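Local coordinates for protein 5-carboxyvanillate decarboxylase (Sphingomonas paucimobilis, PDB 4L6D) that probably removes the carboxyl group from 5-carboxyvanillate to give vanillate, using a manganese ion held in an amidohydrolase-type barrel, at residues A[36-39]-A[44-47]; A[184-189]-A[194-199]. All blocks are in the same frame, centred on the assembly; numbering follows the deposited sequence.

Interaction 1: A[36-39]-A[44-47]. With VNL (4-hydroxy-3-methoxybenzoate), chain J.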
ATOM      1  N   VAL A  36     -12.033  19.218  -3.917  1.00  7.79           N
ATOM      2  CA  VAL A  36     -13.284  19.969  -3.879  1.00  8.92           C
ATOM      3  C   VAL A  36     -13.106  21.370  -4.474  1.00  9.56           C
ATOM      4  O   VAL A  36     -13.940  21.831  -5.251  1.00  9.03           O
ATOM      5  CB  VAL A  36     -13.900  19.988  -2.465  1.00 10.26           C
ATOM      6  CG1 VAL A  36     -15.060  20.964  -2.388  1.00 10.35           C
ATOM      7  CG2 VAL A  36     -14.363  18.578  -2.089  1.00  8.55           C
ATOM      8  N   ARG A  37     -11.995  22.029  -4.163  1.00  7.89           N
ATOM      9  CA  ARG A  37     -11.713  23.320  -4.786  1.00  8.34           C
ATOM     10  C   ARG A  37     -11.416  23.197  -6.283  1.00  8.28           C
ATOM     11  O   ARG A  37     -11.854  24.051  -7.068  1.00  9.40           O
ATOM     12  CB  ARG A  37     -10.587  24.047  -4.057  1.00 12.33           C
ATOM     13  CG  ARG A  37     -10.988  24.529  -2.673  1.00 18.17           C
ATOM     14  CD  ARG A  37      -9.906  25.421  -2.091  1.00 24.37           C
ATOM     15  NE  ARG A  37      -9.807  25.302  -0.637  1.00 32.16           N
ATOM     16  CZ  ARG A  37      -8.884  24.580  -0.007  1.00 27.68           C
ATOM     17  NH1 ARG A  37      -7.967  23.909  -0.695  1.00 29.52           N
ATOM     18  NH2 ARG A  37      -8.870  24.537   1.318  1.00 29.10           N
ATOM     19  N   ASP A  38     -10.698  22.144  -6.684  1.00  7.91           N
ATOM     20  CA  ASP A  38     -10.347  21.972  -8.092  1.00  8.41           C
ATOM     21  C   ASP A  38     -11.575  21.752  -8.963  1.00 10.61           C
ATOM     22  O   ASP A  38     -11.617  22.192 -10.108  1.00 10.70           O
ATOM     23  CB  ASP A  38      -9.379  20.800  -8.286  1.00 10.98           C
ATOM     24  CG  ASP A  38      -7.943  21.158  -7.945  1.00 11.49           C
ATOM     25  OD1 ASP A  38      -7.652  22.349  -7.704  1.00 14.79           O
ATOM     26  OD2 ASP A  38      -7.104  20.228  -7.916  1.00 12.95           O
ATOM     27  N   VAL A  39     -12.574  21.068  -8.420  1.00 12.39           N
ATOM     28  CA  VAL A  39     -13.749  20.709  -9.205  1.00 10.16           C
ATOM     29  C   VAL A  39     -14.968  21.594  -8.916  1.00  8.91           C
ATOM     30  O   VAL A  39     -15.648  22.032  -9.844  1.00  9.89           O
ATOM     31  CB  VAL A  39     -14.111  19.217  -9.001  1.00  6.95           C
ATOM     32  CG1 VAL A  39     -15.474  18.869  -9.629  1.00  9.95           C
ATOM     33  CG2 VAL A  39     -13.022  18.338  -9.585  1.00  8.18           C
ATOM     34  N   PRO A  44     -12.298  27.077 -10.541  1.00 12.21           N
ATOM     35  CA  PRO A  44     -11.889  25.670 -10.617  1.00 11.67           C
ATOM     36  C   PRO A  44     -10.731  25.409 -11.581  1.00 10.41           C
ATOM     37  O   PRO A  44     -10.739  25.895 -12.709  1.00 15.84           O
ATOM     38  CB  PRO A  44     -13.161  24.967 -11.101  1.00 14.74           C
ATOM     39  CG  PRO A  44     -13.872  26.011 -11.901  1.00 11.01           C
ATOM     40  CD  PRO A  44     -13.587  27.319 -11.213  1.00 12.82           C
ATOM     41  N   ALA A  45      -9.759  24.628 -11.125  1.00 11.77           N
ATOM     42  CA  ALA A  45      -8.661  24.176 -11.970  1.00 13.33           C
ATOM     43  C   ALA A  45      -9.115  23.106 -12.953  1.00 13.34           C
ATOM     44  O   ALA A  45      -8.458  22.868 -13.964  1.00 13.64           O
ATOM     45  CB  ALA A  45      -7.528  23.640 -11.108  1.00 15.16           C
ATOM     46  N   ARG A  46     -10.230  22.445 -12.639  1.00 12.59           N
ATOM     47  CA  ARG A  46     -10.770  21.371 -13.478  1.00 11.01           C
ATOM     48  C   ARG A  46     -12.220  21.711 -13.823  1.00 11.51           C
ATOM     49  O   ARG A  46     -13.151  21.045 -13.346  1.00 10.50           O
ATOM     50  CB  ARG A  46     -10.666  20.013 -12.752  1.00  9.47           C
ATOM     51  CG  ARG A  46      -9.212  19.644 -12.375  1.00  9.65           C
ATOM     52  CD  ARG A  46      -9.098  18.432 -11.432  1.00 12.89           C
ATOM     53  NE  ARG A  46      -9.281  17.150 -12.118  1.00 11.19           N
ATOM     54  CZ  ARG A  46      -9.239  15.963 -11.517  1.00 13.00           C
ATOM     55  NH1 ARG A  46      -9.019  15.877 -10.209  1.00 10.95           N
ATOM     56  NH2 ARG A  46      -9.418  14.854 -12.225  1.00 15.85           N
ATOM     57  N   PRO A  47     -12.422  22.748 -14.658  1.00 13.42           N
ATOM     58  CA  PRO A  47     -13.758  23.328 -14.840  1.00 11.25           C
ATOM     59  C   PRO A  47     -14.751  22.461 -15.628  1.00 10.55           C
ATOM     60  O   PRO A  47     -15.955  22.697 -15.529  1.00 13.60           O
ATOM     61  CB  PRO A  47     -13.472  24.624 -15.604  1.00 12.44           C
ATOM     62  CG  PRO A  47     -12.222  24.326 -16.366  1.00 11.50           C
ATOM     63  CD  PRO A  47     -11.406  23.442 -15.473  1.00 13.11           C
TER
HETATM   64  C1  VNL J 402     -10.191  11.193  -9.413  1.00  9.41           C
HETATM   65  CO1 VNL J 402     -10.064   9.913  -9.970  1.00  9.82           C
HETATM   66  CO2 VNL J 402     -11.238  11.500  -8.522  1.00 10.71           C
HETATM   67  CM1 VNL J 402     -10.994   8.906  -9.651  1.00 12.26           C
HETATM   68  CM2 VNL J 402     -12.162  10.515  -8.183  1.00 10.80           C
HETATM   69  OM  VNL J 402     -13.212  10.719  -7.325  1.00 11.71           O
HETATM   70  CZ  VNL J 402     -12.041   9.177  -8.770  1.00 10.37           C
HETATM   71  CC  VNL J 402      -9.208  12.266  -9.801  1.00 11.63           C
HETATM   72  CV  VNL J 402     -13.395  12.001  -6.696  1.00  8.34           C
HETATM   73  O1  VNL J 402      -8.456  12.115 -10.802  1.00 12.91           O
HETATM   74  O2  VNL J 402      -9.203  13.334  -9.144  1.00 11.49           O
HETATM   75  O3  VNL J 402     -13.146   8.381  -8.662  1.00 11.87           O
HETATM   76  O   HOH W   1      -7.621  17.527  -8.296  1.00 15.72           O
HETATM   77  O   HOH W   2      -8.705  24.893  -8.361  1.00 20.49           O
HETATM   78  O   HOH W   3     -15.814  21.335 -12.534  1.00 10.70           O
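D38 and R46 both set CG beside the backbone N and anti to the carbonyl carbon (chi1 -79° and -59°), and the bend at chi3 of R46 (77°) then carries its guanidinium past the aspartate to the bound vanillate. On the way, CD of R46 lies 3.9 Å from CB of D38, aliphatic against aliphatic. At the far end the guanidinium meets the ligand's carboxylate with its edge, the carboxylate carbon lying in its plane: NH1 gives an almost straight bond to O2 of the ligand (2.8 Å), and NH2 a weak one to O1 at 3.2 Å. The D38 carboxylate, of opposite charge, stays 5.3 Å away from NH1 at OD2; one water bridges these two atoms, so NH1 is shared between ligand and solvent. Such a contact illustrates how a helix end can anchor a ligand-binding loop: in the connection between strands 5-11 and 71-76 of the amidohydrolase (TIM-type) barrel, the loop following helix 33-40 folds back on the last turn, and the backbone N of R46 bonds to O of D38 at 2.9 Å. CB of P44 rests against the same oxygen. A second water joins OD1 of D38 to N of A45, and a third donates to the carbonyl oxygens of V39 and R46, tying loop to helix beyond the single direct bond. CB of A45 packs 3.6 Å from OD1 of D38, while V39 turns to M49 and I50 of helix 49-54. F249 of the second subunit packs on A45 and R46, and Y300, another residue of the vanillate pocket, touches R46.

Interaction 2: A[184-189]-A[194-199]. With VNL (4-hydroxy-3-methoxybenzoate), chain J.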
ATOM      1  N   ARG A 184      -0.767  14.351   6.568  1.00  7.60           N
ATOM      2  CA  ARG A 184       0.463  15.147   6.564  1.00  8.68           C
ATOM      3  C   ARG A 184       1.461  14.679   5.499  1.00  7.87           C
ATOM      4  O   ARG A 184       2.176  15.494   4.911  1.00  9.26           O
ATOM      5  CB  ARG A 184       1.126  15.122   7.946  1.00 14.66           C
ATOM      6  CG  ARG A 184       0.546  16.101   8.956  1.00 21.34           C
ATOM      7  CD  ARG A 184       1.184  15.913  10.343  1.00 27.65           C
ATOM      8  NE  ARG A 184       2.648  15.918  10.298  1.00 30.45           N
ATOM      9  CZ  ARG A 184       3.434  15.535  11.304  1.00 33.28           C
ATOM     10  NH1 ARG A 184       2.900  15.113  12.445  1.00 32.58           N
ATOM     11  NH2 ARG A 184       4.756  15.569  11.175  1.00 35.00           N
ATOM     12  N   ALA A 185       1.490  13.372   5.249  1.00  7.49           N
ATOM     13  CA  ALA A 185       2.440  12.783   4.299  1.00 10.99           C
ATOM     14  C   ALA A 185       1.992  12.845   2.841  1.00  7.91           C
ATOM     15  O   ALA A 185       2.716  12.393   1.940  1.00  8.43           O
ATOM     16  CB  ALA A 185       2.750  11.341   4.682  1.00  7.15           C
ATOM     17  N   PHE A 186       0.804  13.396   2.606  1.00  7.31           N
ATOM     18  CA  PHE A 186       0.198  13.377   1.274  1.00  7.72           C
ATOM     19  C   PHE A 186      -0.115  14.768   0.728  1.00  8.03           C
ATOM     20  O   PHE A 186      -0.976  14.910  -0.139  1.00 10.66           O
ATOM     21  CB  PHE A 186      -1.073  12.513   1.279  1.00  7.91           C
ATOM     22  CG  PHE A 186      -0.817  11.086   1.686  1.00  6.77           C
ATOM     23  CD1 PHE A 186      -0.781  10.740   3.028  1.00  7.44           C
ATOM     24  CD2 PHE A 186      -0.577  10.109   0.740  1.00  8.15           C
ATOM     25  CE1 PHE A 186      -0.512   9.437   3.422  1.00  8.21           C
ATOM     26  CE2 PHE A 186      -0.316   8.795   1.129  1.00  8.64           C
ATOM     27  CZ  PHE A 186      -0.290   8.466   2.473  1.00  7.33           C
ATOM     28  N   ARG A 187       0.594  15.776   1.233  1.00  7.44           N
ATOM     29  CA  ARG A 187       0.400  17.167   0.814  1.00  8.28           C
ATOM     30  C   ARG A 187       1.290  17.576  -0.363  1.00 10.53           C
ATOM     31  O   ARG A 187       1.166  18.693  -0.872  1.00 13.67           O
ATOM     32  CB  ARG A 187       0.653  18.119   1.989  1.00  9.19           C
ATOM     33  CG  ARG A 187      -0.369  18.021   3.123  1.00 16.03           C
ATOM     34  CD  ARG A 187      -1.529  18.991   2.930  1.00 21.95           C
ATOM     35  NE  ARG A 187      -2.583  18.779   3.922  1.00 20.58           N
ATOM     36  CZ  ARG A 187      -3.809  19.282   3.831  1.00 22.37           C
ATOM     37  NH1 ARG A 187      -4.146  20.033   2.790  1.00 20.38           N
ATOM     38  NH2 ARG A 187      -4.705  19.018   4.772  1.00 22.13           N
ATOM     39  N   ASP A 188       2.186  16.690  -0.789  1.00  9.27           N
ATOM     40  CA  ASP A 188       3.159  17.035  -1.833  1.00  9.27           C
ATOM     41  C   ASP A 188       3.017  16.159  -3.072  1.00  8.11           C
ATOM     42  O   ASP A 188       2.525  15.028  -2.997  1.00  8.03           O
ATOM     43  CB  ASP A 188       4.585  16.921  -1.298  1.00 10.27           C
ATOM     44  CG  ASP A 188       4.859  17.905  -0.187  1.00 14.79           C
ATOM     45  OD1 ASP A 188       4.717  19.120  -0.435  1.00 20.38           O
ATOM     46  OD2 ASP A 188       5.194  17.466   0.933  1.00 15.93           O
ATOM     47  N   TYR A 189       3.444  16.700  -4.212  1.00  8.61           N
ATOM     48  CA  TYR A 189       3.526  15.946  -5.465  1.00  8.49           C
ATOM     49  C   TYR A 189       2.195  15.361  -5.935  1.00  8.39           C
ATOM     50  O   TYR A 189       2.177  14.349  -6.635  1.00  9.92           O
ATOM     51  CB  TYR A 189       4.599  14.838  -5.368  1.00 10.70           C
ATOM     52  CG  TYR A 189       5.828  15.260  -4.599  1.00  8.96           C
ATOM     53  CD1 TYR A 189       6.527  16.412  -4.937  1.00  9.01           C
ATOM     54  CD2 TYR A 189       6.266  14.532  -3.501  1.00  9.39           C
ATOM     55  CE1 TYR A 189       7.639  16.817  -4.218  1.00  8.87           C
ATOM     56  CE2 TYR A 189       7.382  14.931  -2.773  1.00  8.32           C
ATOM     57  CZ  TYR A 189       8.058  16.072  -3.136  1.00  8.81           C
ATOM     58  OH  TYR A 189       9.154  16.470  -2.416  1.00 10.35           O
ATOM     59  N   ALA A 194      -5.437  10.111  -6.610  1.00  6.66           N
ATOM     60  CA  ALA A 194      -5.385   8.743  -7.104  1.00  5.48           C
ATOM     61  C   ALA A 194      -3.974   8.169  -7.243  1.00  6.19           C
ATOM     62  O   ALA A 194      -3.791   6.944  -7.147  1.00  5.70           O
ATOM     63  CB  ALA A 194      -6.127   8.653  -8.436  1.00  6.95           C
ATOM     64  N   ILE A 195      -2.980   9.032  -7.457  1.00  6.44           N
ATOM     65  CA  ILE A 195      -1.623   8.555  -7.682  1.00  5.73           C
ATOM     66  C   ILE A 195      -1.059   7.807  -6.472  1.00  7.81           C
ATOM     67  O   ILE A 195      -0.189   6.948  -6.636  1.00  7.99           O
ATOM     68  CB  ILE A 195      -0.685   9.698  -8.130  1.00  6.07           C
ATOM     69  CG1 ILE A 195       0.608   9.132  -8.735  1.00  5.45           C
ATOM     70  CG2 ILE A 195      -0.396  10.644  -6.971  1.00  7.30           C
ATOM     71  CD1 ILE A 195       1.471  10.188  -9.376  1.00  7.20           C
ATOM     72  N   TRP A 196      -1.516   8.132  -5.261  1.00  6.65           N
ATOM     73  CA  TRP A 196      -1.001   7.402  -4.091  1.00  6.44           C
ATOM     74  C   TRP A 196      -1.911   7.422  -2.862  1.00  6.34           C
ATOM     75  O   TRP A 196      -2.234   6.377  -2.299  1.00  5.99           O
ATOM     76  CB  TRP A 196       0.415   7.889  -3.718  1.00  5.93           C
ATOM     77  CG  TRP A 196       1.104   6.924  -2.789  1.00  5.23           C
ATOM     78  CD1 TRP A 196       1.493   7.150  -1.495  1.00  7.31           C
ATOM     79  CD2 TRP A 196       1.446   5.558  -3.079  1.00  5.41           C
ATOM     80  NE1 TRP A 196       2.056   6.005  -0.965  1.00  5.36           N
ATOM     81  CE2 TRP A 196       2.045   5.019  -1.917  1.00  6.15           C
ATOM     82  CE3 TRP A 196       1.297   4.737  -4.208  1.00  6.52           C
ATOM     83  CZ2 TRP A 196       2.492   3.701  -1.849  1.00  5.06           C
ATOM     84  CZ3 TRP A 196       1.756   3.423  -4.141  1.00  8.46           C
ATOM     85  CH2 TRP A 196       2.343   2.922  -2.969  1.00  6.99           C
ATOM     86  N   GLY A 197      -2.319   8.612  -2.451  1.00  5.51           N
ATOM     87  CA  GLY A 197      -3.122   8.757  -1.245  1.00  6.63           C
ATOM     88  C   GLY A 197      -4.412   7.951  -1.234  1.00  5.31           C
ATOM     89  O   GLY A 197      -4.774   7.353  -0.211  1.00  5.16           O
ATOM     90  N   TYR A 198      -5.127   7.942  -2.358  1.00  4.76           N
ATOM     91  CA  TYR A 198      -6.390   7.202  -2.417  1.00  5.11           C
ATOM     92  C   TYR A 198      -6.223   5.732  -2.005  1.00  5.66           C
ATOM     93  O   TYR A 198      -7.025   5.196  -1.248  1.00  6.31           O
ATOM     94  CB  TYR A 198      -7.004   7.284  -3.821  1.00  5.17           C
ATOM     95  CG  TYR A 198      -7.793   8.551  -4.079  1.00  5.88           C
ATOM     96  CD1 TYR A 198      -7.732   9.640  -3.205  1.00  5.97           C
ATOM     97  CD2 TYR A 198      -8.618   8.646  -5.193  1.00  7.98           C
ATOM     98  CE1 TYR A 198      -8.484  10.805  -3.444  1.00  5.40           C
ATOM     99  CE2 TYR A 198      -9.355   9.794  -5.451  1.00  7.15           C
ATOM    100  CZ  TYR A 198      -9.286  10.864  -4.570  1.00  5.64           C
ATOM    101  OH  TYR A 198     -10.042  11.990  -4.824  1.00  8.56           O
ATOM    102  N   GLY A 199      -5.182   5.080  -2.514  1.00  5.40           N
ATOM    103  CA  GLY A 199      -4.950   3.674  -2.229  1.00  4.58           C
ATOM    104  C   GLY A 199      -4.532   3.417  -0.798  1.00  5.23           C
ATOM    105  O   GLY A 199      -4.957   2.433  -0.189  1.00  4.44           O
TER
HETATM  106  C1  VNL J 402     -10.191  11.193  -9.413  1.00  9.41           C
HETATM  107  CO1 VNL J 402     -10.064   9.913  -9.970  1.00  9.82           C
HETATM  108  CO2 VNL J 402     -11.238  11.500  -8.522  1.00 10.71           C
HETATM  109  CM1 VNL J 402     -10.994   8.906  -9.651  1.00 12.26           C
HETATM  110  CM2 VNL J 402     -12.162  10.515  -8.183  1.00 10.80           C
HETATM  111  OM  VNL J 402     -13.212  10.719  -7.325  1.00 11.71           O
HETATM  112  CZ  VNL J 402     -12.041   9.177  -8.770  1.00 10.37           C
HETATM  113  CC  VNL J 402      -9.208  12.266  -9.801  1.00 11.63           C
HETATM  114  CV  VNL J 402     -13.395  12.001  -6.696  1.00  8.34           C
HETATM  115  O1  VNL J 402      -8.456  12.115 -10.802  1.00 12.91           O
HETATM  116  O2  VNL J 402      -9.203  13.334  -9.144  1.00 11.49           O
HETATM  117  O3  VNL J 402     -13.146   8.381  -8.662  1.00 11.87           O
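F186 and G197 make the closest backbone approach, 6.2 Å between CA atoms, where the loop leading from strand 171-174 of the amidohydrolase-type barrel into helix 197-211 passes that helix's first turn; no hydrogen bond joins the two segments. The F186 ring bridges this gap, with CG placed beside its backbone N and anti to the carbonyl carbon (chi1 -59°). Its CD2 lies 3.5 Å from CA of G197, an oblique approach in which the ring packs closely on bare backbone. The neighbouring CE2 reaches CD1 of W196 at 3.6 Å. These rings meet rim to rim, their planes inclined by 21°, and neither lies over the other's face. W196 occupies the N-cap position of the helix; from there its indole also enters the subunit interface, bonding through NE1 to OG1 of T204 and packing edge-to-face with W235, both of the second subunit. P178 touches F186 from within the same chain. An alanine in place of F186 would remove the ring and would probably open a gap beside G197, leaving CD1 of W196 without this neighbour. Next after G197, Y198 turns away from the 184-189 segment and presents its ring edge to vanillate, with CE2 4.0 Å from CM2 of the ligand. Since no hydrogen bond or charge pair crosses between the segments, their fit rests on shape and van der Waals packing, whereas the polar hold on W196 comes from the partner subunit.

How the interactions relate
Interactions 1 and 2 follow one another along the chain and converge on the same vanillate without touching: their centres are 18 Å apart and their nearest atoms about 6 Å. They supply different chemistry to one pocket, interaction 1 a charged grip on the carboxylate and interaction 2 an aromatic edge beside the ring that carries the methoxy group. Both stand back from the metal, the R46 side chain being about 10 Å from a manganese ion and G197 about 13 Å. Each also reaches the second subunit, so residues next to the pocket on two sequence-distant loops of the amidohydrolase barrel are also part of the dimer interface.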